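Long-range contact in unknown protein (Leishmania major, PDB 1R75), which is of unknown function but folds as an all-beta domain of the DUF1935 family, built from two antiparallel sheets: residues R52-V66 against C103-E117. Sequence-based numbering, arbitrary orientation.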
ATOM      1  N   ARG A  52      -6.659  10.306   0.804  1.00 23.77           N
ATOM      2  CA  ARG A  52      -5.858   9.292   1.487  1.00 23.85           C
ATOM      3  C   ARG A  52      -5.822   8.006   0.708  1.00 22.03           C
ATOM      4  O   ARG A  52      -6.834   7.556   0.125  1.00 22.59           O
ATOM      5  CB  ARG A  52      -6.559   9.054   2.779  1.00 24.16           C
ATOM      6  CG  ARG A  52      -5.971   8.190   3.742  1.00 28.64           C
ATOM      7  CD  ARG A  52      -6.754   8.424   5.122  1.00 27.81           C
ATOM      8  NE  ARG A  52      -8.087   7.797   5.136  1.00 28.87           N
ATOM      9  CZ  ARG A  52      -9.081   8.150   5.947  1.00 29.59           C
ATOM     10  NH1 ARG A  52      -8.930   9.147   6.871  1.00 24.39           N
ATOM     11  NH2 ARG A  52     -10.209   7.499   5.884  1.00 27.07           N
ATOM     12  N   TRP A  53      -4.667   7.357   0.748  1.00 19.64           N
ATOM     13  CA  TRP A  53      -4.517   6.014   0.219  1.00 18.01           C
ATOM     14  C   TRP A  53      -4.101   5.039   1.293  1.00 17.28           C
ATOM     15  O   TRP A  53      -3.284   5.393   2.181  1.00 18.99           O
ATOM     16  CB  TRP A  53      -3.413   5.984  -0.768  1.00 21.33           C
ATOM     17  CG  TRP A  53      -3.585   6.613  -2.064  1.00 23.90           C
ATOM     18  CD1 TRP A  53      -4.583   7.416  -2.517  1.00 27.72           C
ATOM     19  CD2 TRP A  53      -2.646   6.479  -3.147  1.00 27.13           C
ATOM     20  NE1 TRP A  53      -4.320   7.817  -3.831  1.00 28.20           N
ATOM     21  CE2 TRP A  53      -3.116   7.272  -4.222  1.00 26.36           C
ATOM     22  CE3 TRP A  53      -1.435   5.797  -3.294  1.00 26.99           C
ATOM     23  CZ2 TRP A  53      -2.409   7.351  -5.454  1.00 25.72           C
ATOM     24  CZ3 TRP A  53      -0.759   5.850  -4.557  1.00 29.04           C
ATOM     25  CH2 TRP A  53      -1.219   6.638  -5.557  1.00 25.46           C
ATOM     26  N   ALA A  54      -4.610   3.849   1.164  1.00 17.30           N
ATOM     27  CA  ALA A  54      -4.265   2.712   1.937  1.00 18.19           C
ATOM     28  C   ALA A  54      -4.116   1.482   1.045  1.00 19.02           C
ATOM     29  O   ALA A  54      -4.586   1.482  -0.078  1.00 20.78           O
ATOM     30  CB  ALA A  54      -5.314   2.462   2.971  1.00 18.24           C
ATOM     31  N   PHE A  55      -3.406   0.474   1.555  1.00 18.07           N
ATOM     32  CA  PHE A  55      -3.260  -0.825   0.903  1.00 19.79           C
ATOM     33  C   PHE A  55      -3.831  -1.918   1.785  1.00 21.52           C
ATOM     34  O   PHE A  55      -3.682  -1.914   3.032  1.00 21.47           O
ATOM     35  CB  PHE A  55      -1.771  -1.114   0.646  1.00 19.70           C
ATOM     36  CG  PHE A  55      -1.198  -0.283  -0.407  1.00 19.41           C
ATOM     37  CD1 PHE A  55      -1.599  -0.432  -1.720  1.00 16.46           C
ATOM     38  CD2 PHE A  55      -0.232   0.668  -0.098  1.00 20.68           C
ATOM     39  CE1 PHE A  55      -0.984   0.386  -2.762  1.00 20.38           C
ATOM     40  CE2 PHE A  55       0.367   1.443  -1.088  1.00 20.50           C
ATOM     41  CZ  PHE A  55      -0.061   1.327  -2.429  1.00 19.18           C
ATOM     42  N   TYR A  56      -4.501  -2.851   1.142  1.00 20.00           N
ATOM     43  CA  TYR A  56      -5.041  -4.031   1.792  1.00 22.28           C
ATOM     44  C   TYR A  56      -4.454  -5.271   1.107  1.00 21.44           C
ATOM     45  O   TYR A  56      -4.425  -5.336  -0.120  1.00 21.89           O
ATOM     46  CB  TYR A  56      -6.595  -4.009   1.759  1.00 22.63           C
ATOM     47  CG  TYR A  56      -7.189  -5.332   2.133  1.00 24.30           C
ATOM     48  CD1 TYR A  56      -7.083  -5.808   3.442  1.00 26.55           C
ATOM     49  CD2 TYR A  56      -7.809  -6.129   1.195  1.00 27.26           C
ATOM     50  CE1 TYR A  56      -7.552  -7.066   3.788  1.00 24.48           C
ATOM     51  CE2 TYR A  56      -8.285  -7.393   1.525  1.00 25.24           C
ATOM     52  CZ  TYR A  56      -8.188  -7.824   2.814  1.00 27.99           C
ATOM     53  OH  TYR A  56      -8.638  -9.041   3.165  1.00 28.65           O
ATOM     54  N   ASN A  57      -3.959  -6.208   1.897  1.00 21.07           N
ATOM     55  CA  ASN A  57      -3.361  -7.441   1.430  1.00 23.82           C
ATOM     56  C   ASN A  57      -4.415  -8.555   1.731  1.00 25.20           C
ATOM     57  O   ASN A  57      -4.694  -8.852   2.898  1.00 24.82           O
ATOM     58  CB  ASN A  57      -2.022  -7.605   2.136  1.00 22.97           C
ATOM     59  CG  ASN A  57      -1.348  -8.986   1.861  1.00 24.49           C
ATOM     60  OD1 ASN A  57      -1.902  -9.883   1.188  1.00 23.42           O
ATOM     61  ND2 ASN A  57      -0.167  -9.139   2.398  1.00 20.36           N
ATOM     62  N   ASP A  58      -5.051  -9.075   0.660  1.00 25.79           N
ATOM     63  CA  ASP A  58      -6.037 -10.161   0.765  1.00 29.20           C
ATOM     64  C   ASP A  58      -5.423 -11.604   0.753  1.00 30.26           C
ATOM     65  O   ASP A  58      -6.136 -12.597   0.704  1.00 33.27           O
ATOM     66  CB  ASP A  58      -7.048  -9.989  -0.358  1.00 29.74           C
ATOM     67  CG  ASP A  58      -8.334 -10.764  -0.124  1.00 34.03           C
ATOM     68  OD1 ASP A  58      -8.860 -10.786   1.019  1.00 35.11           O
ATOM     69  OD2 ASP A  58      -8.857 -11.363  -1.072  1.00 37.92           O
ATOM     70  N   SER A  59      -4.113 -11.709   0.827  1.00 29.80           N
ATOM     71  CA  SER A  59      -3.475 -12.975   1.034  1.00 30.55           C
ATOM     72  C   SER A  59      -3.479 -13.405   2.475  1.00 30.43           C
ATOM     73  O   SER A  59      -3.276 -12.615   3.360  1.00 29.13           O
ATOM     74  CB  SER A  59      -2.020 -12.925   0.576  1.00 31.73           C
ATOM     75  OG  SER A  59      -1.490 -14.215   0.700  1.00 36.79           O
ATOM     76  N   LYS A  60      -3.590 -14.704   2.720  1.00 31.51           N
ATOM     77  CA  LYS A  60      -3.400 -15.239   4.075  1.00 32.15           C
ATOM     78  C   LYS A  60      -1.961 -15.484   4.364  1.00 31.45           C
ATOM     79  O   LYS A  60      -1.601 -15.598   5.529  1.00 32.54           O
ATOM     80  CB  LYS A  60      -4.140 -16.607   4.264  1.00 32.95           C
ATOM     81  CG  LYS A  60      -5.637 -16.531   4.021  1.00 37.88           C
ATOM     82  CD  LYS A  60      -6.316 -17.924   4.303  1.00 43.46           C
ATOM     83  CE  LYS A  60      -7.148 -18.431   3.137  1.00 46.97           C
ATOM     84  NZ  LYS A  60      -6.400 -18.647   1.849  1.00 49.88           N
ATOM     85  N   GLU A  61      -1.146 -15.611   3.320  1.00 31.27           N
ATOM     86  CA  GLU A  61       0.201 -16.187   3.443  1.00 33.03           C
ATOM     87  C   GLU A  61       1.376 -15.325   3.059  1.00 31.67           C
ATOM     88  O   GLU A  61       2.546 -15.760   3.290  1.00 32.54           O
ATOM     89  CB  GLU A  61       0.347 -17.487   2.582  1.00 35.81           C
ATOM     90  CG  GLU A  61      -0.904 -18.110   1.953  1.00 40.25           C
ATOM     91  CD  GLU A  61      -0.691 -19.601   1.556  1.00 52.51           C
ATOM     92  OE1 GLU A  61       0.425 -19.972   1.049  1.00 53.60           O
ATOM     93  OE2 GLU A  61      -1.637 -20.426   1.751  1.00 55.94           O
ATOM     94  N   LEU A  62       1.112 -14.170   2.428  1.00 28.20           N
ATOM     95  CA  LEU A  62       2.199 -13.303   1.888  1.00 26.09           C
ATOM     96  C   LEU A  62       2.345 -11.989   2.637  1.00 23.25           C
ATOM     97  O   LEU A  62       1.358 -11.437   2.997  1.00 24.66           O
ATOM     98  CB  LEU A  62       1.881 -12.918   0.435  1.00 26.00           C
ATOM     99  CG  LEU A  62       1.728 -14.093  -0.542  1.00 27.80           C
ATOM    100  CD1 LEU A  62       1.579 -13.574  -1.935  1.00 32.27           C
ATOM    101  CD2 LEU A  62       2.901 -14.923  -0.482  1.00 33.06           C
ATOM    102  N   ILE A  63       3.577 -11.520   2.818  1.00 25.17           N
ATOM    103  CA  ILE A  63       3.895 -10.139   3.189  1.00 24.81           C
ATOM    104  C   ILE A  63       4.333  -9.408   1.925  1.00 23.19           C
ATOM    105  O   ILE A  63       5.133  -9.949   1.134  1.00 22.26           O
ATOM    106  CB  ILE A  63       4.912 -10.036   4.309  1.00 27.46           C
ATOM    107  CG1 ILE A  63       5.243  -8.568   4.585  1.00 27.62           C
ATOM    108  CG2 ILE A  63       6.163 -10.700   4.030  1.00 30.00           C
ATOM    109  CD1 ILE A  63       6.150  -8.433   5.814  1.00 37.05           C
ATOM    110  N   ILE A  64       3.752  -8.237   1.710  1.00 22.04           N
ATOM    111  CA  ILE A  64       3.931  -7.485   0.448  1.00 22.31           C
ATOM    112  C   ILE A  64       4.684  -6.230   0.781  1.00 22.00           C
ATOM    113  O   ILE A  64       4.375  -5.573   1.770  1.00 24.01           O
ATOM    114  CB  ILE A  64       2.615  -7.184  -0.229  1.00 22.89           C
ATOM    115  CG1 ILE A  64       1.878  -8.509  -0.579  1.00 28.43           C
ATOM    116  CG2 ILE A  64       2.816  -6.218  -1.446  1.00 25.18           C
ATOM    117  CD1 ILE A  64       0.524  -8.329  -1.008  1.00 33.72           C
ATOM    118  N   HIS A  65       5.740  -5.934   0.029  1.00 20.31           N
ATOM    119  CA  HIS A  65       6.456  -4.668   0.225  1.00 21.15           C
ATOM    120  C   HIS A  65       6.161  -3.804  -0.967  1.00 19.97           C
ATOM    121  O   HIS A  65       6.346  -4.247  -2.088  1.00 20.78           O
ATOM    122  CB  HIS A  65       7.972  -4.893   0.282  1.00 22.57           C
ATOM    123  CG  HIS A  65       8.780  -3.633   0.362  1.00 28.32           C
ATOM    124  ND1 HIS A  65       9.649  -3.237  -0.634  1.00 35.87           N
ATOM    125  CD2 HIS A  65       8.818  -2.653   1.298  1.00 34.67           C
ATOM    126  CE1 HIS A  65      10.176  -2.070  -0.318  1.00 34.99           C
ATOM    127  NE2 HIS A  65       9.707  -1.705   0.856  1.00 37.38           N
ATOM    128  N   VAL A  66       5.674  -2.592  -0.749  1.00 18.31           N
ATOM    129  CA  VAL A  66       5.285  -1.725  -1.846  1.00 18.85           C
ATOM    130  C   VAL A  66       6.006  -0.395  -1.687  1.00 21.29           C
ATOM    131  O   VAL A  66       6.113   0.138  -0.585  1.00 19.51           O
ATOM    132  CB  VAL A  66       3.759  -1.589  -2.008  1.00 21.71           C
ATOM    133  CG1 VAL A  66       3.079  -1.179  -0.758  1.00 22.17           C
ATOM    134  CG2 VAL A  66       3.371  -0.618  -3.205  1.00 20.62           C
ATOM    135  N   CYS A 103       7.866   6.603  -1.140  1.00 17.99           N
ATOM    136  CA  CYS A 103       7.144   6.107   0.023  1.00 18.06           C
ATOM    137  C   CYS A 103       6.934   4.636  -0.019  1.00 17.54           C
ATOM    138  O   CYS A 103       6.639   4.052  -1.062  1.00 19.13           O
ATOM    139  CB  CYS A 103       5.776   6.726   0.154  1.00 17.63           C
ATOM    140  SG  CYS A 103       5.698   8.500   0.288  1.00 23.26           S
ATOM    141  N   GLU A 104       7.163   3.976   1.116  1.00 17.39           N
ATOM    142  CA  GLU A 104       7.178   2.540   1.109  1.00 18.54           C
ATOM    143  C   GLU A 104       6.623   1.993   2.402  1.00 17.88           C
ATOM    144  O   GLU A 104       6.815   2.632   3.486  1.00 19.19           O
ATOM    145  CB  GLU A 104       8.567   2.030   0.856  1.00 22.55           C
ATOM    146  CG  GLU A 104       9.528   2.207   1.937  1.00 27.87           C
ATOM    147  CD  GLU A 104      10.976   1.736   1.539  1.00 40.00           C
ATOM    148  OE1 GLU A 104      11.156   0.813   0.698  1.00 42.81           O
ATOM    149  OE2 GLU A 104      11.951   2.284   2.114  1.00 46.72           O
ATOM    150  N   VAL A 105       5.995   0.814   2.323  1.00 19.50           N
ATOM    151  CA  VAL A 105       5.404   0.186   3.493  1.00 18.08           C
ATOM    152  C   VAL A 105       5.388  -1.331   3.230  1.00 20.95           C
ATOM    153  O   VAL A 105       5.351  -1.794   2.086  1.00 20.71           O
ATOM    154  CB  VAL A 105       3.956   0.757   3.811  1.00 19.80           C
ATOM    155  CG1 VAL A 105       2.944   0.277   2.796  1.00 20.04           C
ATOM    156  CG2 VAL A 105       3.557   0.520   5.279  1.00 21.16           C
ATOM    157  N   ASP A 106       5.426  -2.095   4.305  1.00 22.38           N
ATOM    158  CA  ASP A 106       5.109  -3.528   4.217  1.00 24.86           C
ATOM    159  C   ASP A 106       3.708  -3.835   4.694  1.00 22.97           C
ATOM    160  O   ASP A 106       3.288  -3.276   5.661  1.00 24.71           O
ATOM    161  CB  ASP A 106       6.110  -4.294   5.079  1.00 26.07           C
ATOM    162  CG  ASP A 106       7.520  -4.093   4.616  1.00 35.64           C
ATOM    163  OD1 ASP A 106       7.768  -4.096   3.380  1.00 39.49           O
ATOM    164  OD2 ASP A 106       8.477  -3.902   5.415  1.00 47.20           O
ATOM    165  N   VAL A 107       2.994  -4.760   4.040  1.00 21.58           N
ATOM    166  CA  VAL A 107       1.635  -5.000   4.339  1.00 20.62           C
ATOM    167  C   VAL A 107       1.497  -6.528   4.632  1.00 21.18           C
ATOM    168  O   VAL A 107       1.698  -7.377   3.741  1.00 21.61           O
ATOM    169  CB  VAL A 107       0.723  -4.662   3.193  1.00 20.68           C
ATOM    170  CG1 VAL A 107      -0.740  -4.729   3.611  1.00 19.60           C
ATOM    171  CG2 VAL A 107       1.064  -3.320   2.603  1.00 20.58           C
ATOM    172  N   ARG A 108       1.223  -6.841   5.892  1.00 20.75           N
ATOM    173  CA  ARG A 108       1.155  -8.222   6.333  1.00 23.21           C
ATOM    174  C   ARG A 108      -0.146  -8.836   5.865  1.00 23.37           C
ATOM    175  O   ARG A 108      -1.117  -8.131   5.472  1.00 22.88           O
ATOM    176  CB  ARG A 108       1.289  -8.314   7.857  1.00 25.54           C
ATOM    177  CG  ARG A 108       2.673  -7.912   8.316  1.00 29.32           C
ATOM    178  CD  ARG A 108       2.757  -7.673   9.810  1.00 37.94           C
ATOM    179  NE  ARG A 108       3.788  -6.687  10.183  1.00 46.28           N
ATOM    180  CZ  ARG A 108       3.834  -5.357   9.823  1.00 53.25           C
ATOM    181  NH1 ARG A 108       2.911  -4.757   9.039  1.00 54.77           N
ATOM    182  NH2 ARG A 108       4.866  -4.618  10.241  1.00 52.68           N
ATOM    183  N   PRO A 109      -0.226 -10.161   5.921  1.00 23.85           N
ATOM    184  CA  PRO A 109      -1.459 -10.853   5.517  1.00 23.62           C
ATOM    185  C   PRO A 109      -2.740 -10.317   6.160  1.00 24.36           C
ATOM    186  O   PRO A 109      -2.761 -10.230   7.389  1.00 26.04           O
ATOM    187  CB  PRO A 109      -1.177 -12.321   5.947  1.00 25.74           C
ATOM    188  CG  PRO A 109       0.253 -12.458   5.938  1.00 24.06           C
ATOM    189  CD  PRO A 109       0.815 -11.107   6.341  1.00 25.64           C
ATOM    190  N   LEU A 110      -3.744 -10.029   5.350  1.00 23.49           N
ATOM    191  CA  LEU A 110      -5.096  -9.508   5.697  1.00 26.91           C
ATOM    192  C   LEU A 110      -5.108  -8.128   6.376  1.00 26.69           C
ATOM    193  O   LEU A 110      -6.122  -7.695   6.910  1.00 28.28           O
ATOM    194  CB  LEU A 110      -5.885 -10.558   6.570  1.00 27.80           C
ATOM    195  CG  LEU A 110      -5.861 -11.942   5.908  1.00 28.92           C
ATOM    196  CD1 LEU A 110      -6.568 -13.017   6.820  1.00 34.57           C
ATOM    197  CD2 LEU A 110      -6.443 -11.914   4.562  1.00 32.95           C
ATOM    198  N   GLU A 111      -3.956  -7.459   6.368  1.00 24.80           N
ATOM    199  CA  GLU A 111      -3.798  -6.197   6.978  1.00 25.37           C
ATOM    200  C   GLU A 111      -4.136  -5.080   6.056  1.00 23.69           C
ATOM    201  O   GLU A 111      -3.951  -5.178   4.860  1.00 22.24           O
ATOM    202  CB  GLU A 111      -2.340  -6.061   7.389  1.00 26.16           C
ATOM    203  CG  GLU A 111      -1.983  -5.105   8.458  1.00 34.34           C
ATOM    204  CD  GLU A 111      -0.498  -5.266   8.849  1.00 39.74           C
ATOM    205  OE1 GLU A 111       0.400  -5.003   7.979  1.00 29.39           O
ATOM    206  OE2 GLU A 111      -0.234  -5.707  10.031  1.00 41.03           O
ATOM    207  N   THR A 112      -4.610  -3.980   6.630  1.00 23.79           N
ATOM    208  CA  THR A 112      -4.713  -2.670   5.963  1.00 23.35           C
ATOM    209  C   THR A 112      -3.597  -1.730   6.490  1.00 23.79           C
ATOM    210  O   THR A 112      -3.452  -1.605   7.714  1.00 25.62           O
ATOM    211  CB  THR A 112      -6.088  -2.031   6.234  1.00 24.76           C
ATOM    212  OG1 THR A 112      -7.150  -2.890   5.768  1.00 26.45           O
ATOM    213  CG2 THR A 112      -6.363  -0.796   5.375  1.00 23.59           C
ATOM    214  N   GLN A 113      -2.764  -1.164   5.620  1.00 20.18           N
ATOM    215  CA  GLN A 113      -1.785  -0.147   5.958  1.00 19.89           C
ATOM    216  C   GLN A 113      -2.207   1.183   5.339  1.00 19.32           C
ATOM    217  O   GLN A 113      -2.263   1.295   4.112  1.00 17.32           O
ATOM    218  CB  GLN A 113      -0.357  -0.588   5.515  1.00 20.99           C
ATOM    219  CG  GLN A 113       0.183  -1.672   6.379  1.00 24.33           C
ATOM    220  CD  GLN A 113       0.839  -1.081   7.668  1.00 32.85           C
ATOM    221  OE1 GLN A 113       0.397  -0.076   8.194  1.00 38.17           O
ATOM    222  NE2 GLN A 113       1.904  -1.670   8.102  1.00 38.04           N
ATOM    223  N   MET A 114      -2.391   2.236   6.165  1.00 18.12           N
ATOM    224  CA  MET A 114      -2.431   3.627   5.671  1.00 17.70           C
ATOM    225  C   MET A 114      -1.057   3.949   5.028  1.00 17.73           C
ATOM    226  O   MET A 114      -0.013   3.540   5.504  1.00 17.16           O
ATOM    227  CB  MET A 114      -2.701   4.585   6.858  1.00 17.22           C
ATOM    228  CG  MET A 114      -4.053   4.355   7.453  1.00 20.80           C
ATOM    229  SD  MET A 114      -5.368   4.801   6.184  1.00 31.26           S
ATOM    230  CE  MET A 114      -6.024   3.474   6.543  1.00 27.05           C
ATOM    231  N   PHE A 115      -1.107   4.645   3.905  1.00 15.87           N
ATOM    232  CA  PHE A 115       0.040   4.905   3.112  1.00 16.14           C
ATOM    233  C   PHE A 115       0.388   6.362   3.028  1.00 14.50           C
ATOM    234  O   PHE A 115       1.480   6.826   3.556  1.00 13.96           O
ATOM    235  CB  PHE A 115      -0.214   4.257   1.760  1.00 16.91           C
ATOM    236  CG  PHE A 115       1.003   4.244   0.864  1.00 14.27           C
ATOM    237  CD1 PHE A 115       2.180   3.713   1.315  1.00 18.60           C
ATOM    238  CD2 PHE A 115       0.946   4.761  -0.474  1.00 14.15           C
ATOM    239  CE1 PHE A 115       3.314   3.663   0.476  1.00 16.39           C
ATOM    240  CE2 PHE A 115       2.098   4.769  -1.257  1.00 17.04           C
ATOM    241  CZ  PHE A 115       3.259   4.183  -0.779  1.00 15.91           C
ATOM    242  N   VAL A 116      -0.429   7.179   2.310  1.00 15.63           N
ATOM    243  CA  VAL A 116      -0.143   8.605   2.143  1.00 16.57           C
ATOM    244  C   VAL A 116      -1.415   9.404   2.181  1.00 15.79           C
ATOM    245  O   VAL A 116      -2.523   8.920   1.976  1.00 15.59           O
ATOM    246  CB  VAL A 116       0.604   8.947   0.811  1.00 17.46           C
ATOM    247  CG1 VAL A 116       1.864   8.301   0.782  1.00 19.07           C
ATOM    248  CG2 VAL A 116      -0.233   8.541  -0.404  1.00 23.25           C
ATOM    249  N   GLU A 117      -1.272  10.651   2.470  1.00 17.28           N
ATOM    250  CA  GLU A 117      -2.417  11.543   2.438  1.00 19.75           C
ATOM    251  C   GLU A 117      -2.001  12.858   1.832  1.00 19.44           C
ATOM    252  O   GLU A 117      -0.924  13.381   2.120  1.00 17.05           O
ATOM    253  CB  GLU A 117      -2.866  11.737   3.902  1.00 21.95           C
ATOM    254  CG  GLU A 117      -4.032  12.659   4.080  1.00 25.72           C
ATOM    255  CD  GLU A 117      -4.816  12.402   5.402  1.00 32.05           C
ATOM    256  OE1 GLU A 117      -4.979  11.217   5.797  1.00 29.48           O
ATOM    257  OE2 GLU A 117      -5.281  13.408   5.990  1.00 37.58           O
TER
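Phe55 directs an edge of its ring onto a face of Phe115: CE2 stands 3.4 Å above the Phe115 plane, over its centre. With the ring centroids 4.8 Å apart and the planes inclined by 62°, this fits an edge-to-face stack. Phe115 is brought there by CG lying anti to its backbone N (chi1 -171°), and CG1 of Val116 covers its other face. Trp53 runs alongside Phe115, CE3 meeting the rim of that ring at CD2 (3.8 Å), while Val116 CG2 lies over one face of the indole. The backbone explains this grouping, because Phe115 and Val116 both oppose Trp53 in a classic beta bulge. Trp53 O accepts a bond from Phe115 N at 2.9 Å and only a weak one from Val116 N.

Two antiparallel pairings, 52-57 with 112-117 and 62-66 with 103-107, belong to the two sheets of the domain, so each segment passes from one sheet to the other. Val107 CG2 and Val105 CG1 approach Phe55 from the second sheet, and Val66 CG1 lies over a face of its ring.

Where strands 52-57 and 103-107 come closest, Asn57 ties the two sheets together. Its ND2 donates to Val107 O (2.9 Å) and to Leu62 O (2.8 Å), both acceptors near the amide plane. Val107 O is thereby gripped twice, by ND2 and by Ile64 N (3.0 Å) from opposite faces of its carbonyl plane. Asn57 OD1 accepts from Ser59 N at 2.9 Å, an Asx turn that fixes the amide's rotation. Pro109 closes this end, its CG against Leu62 O.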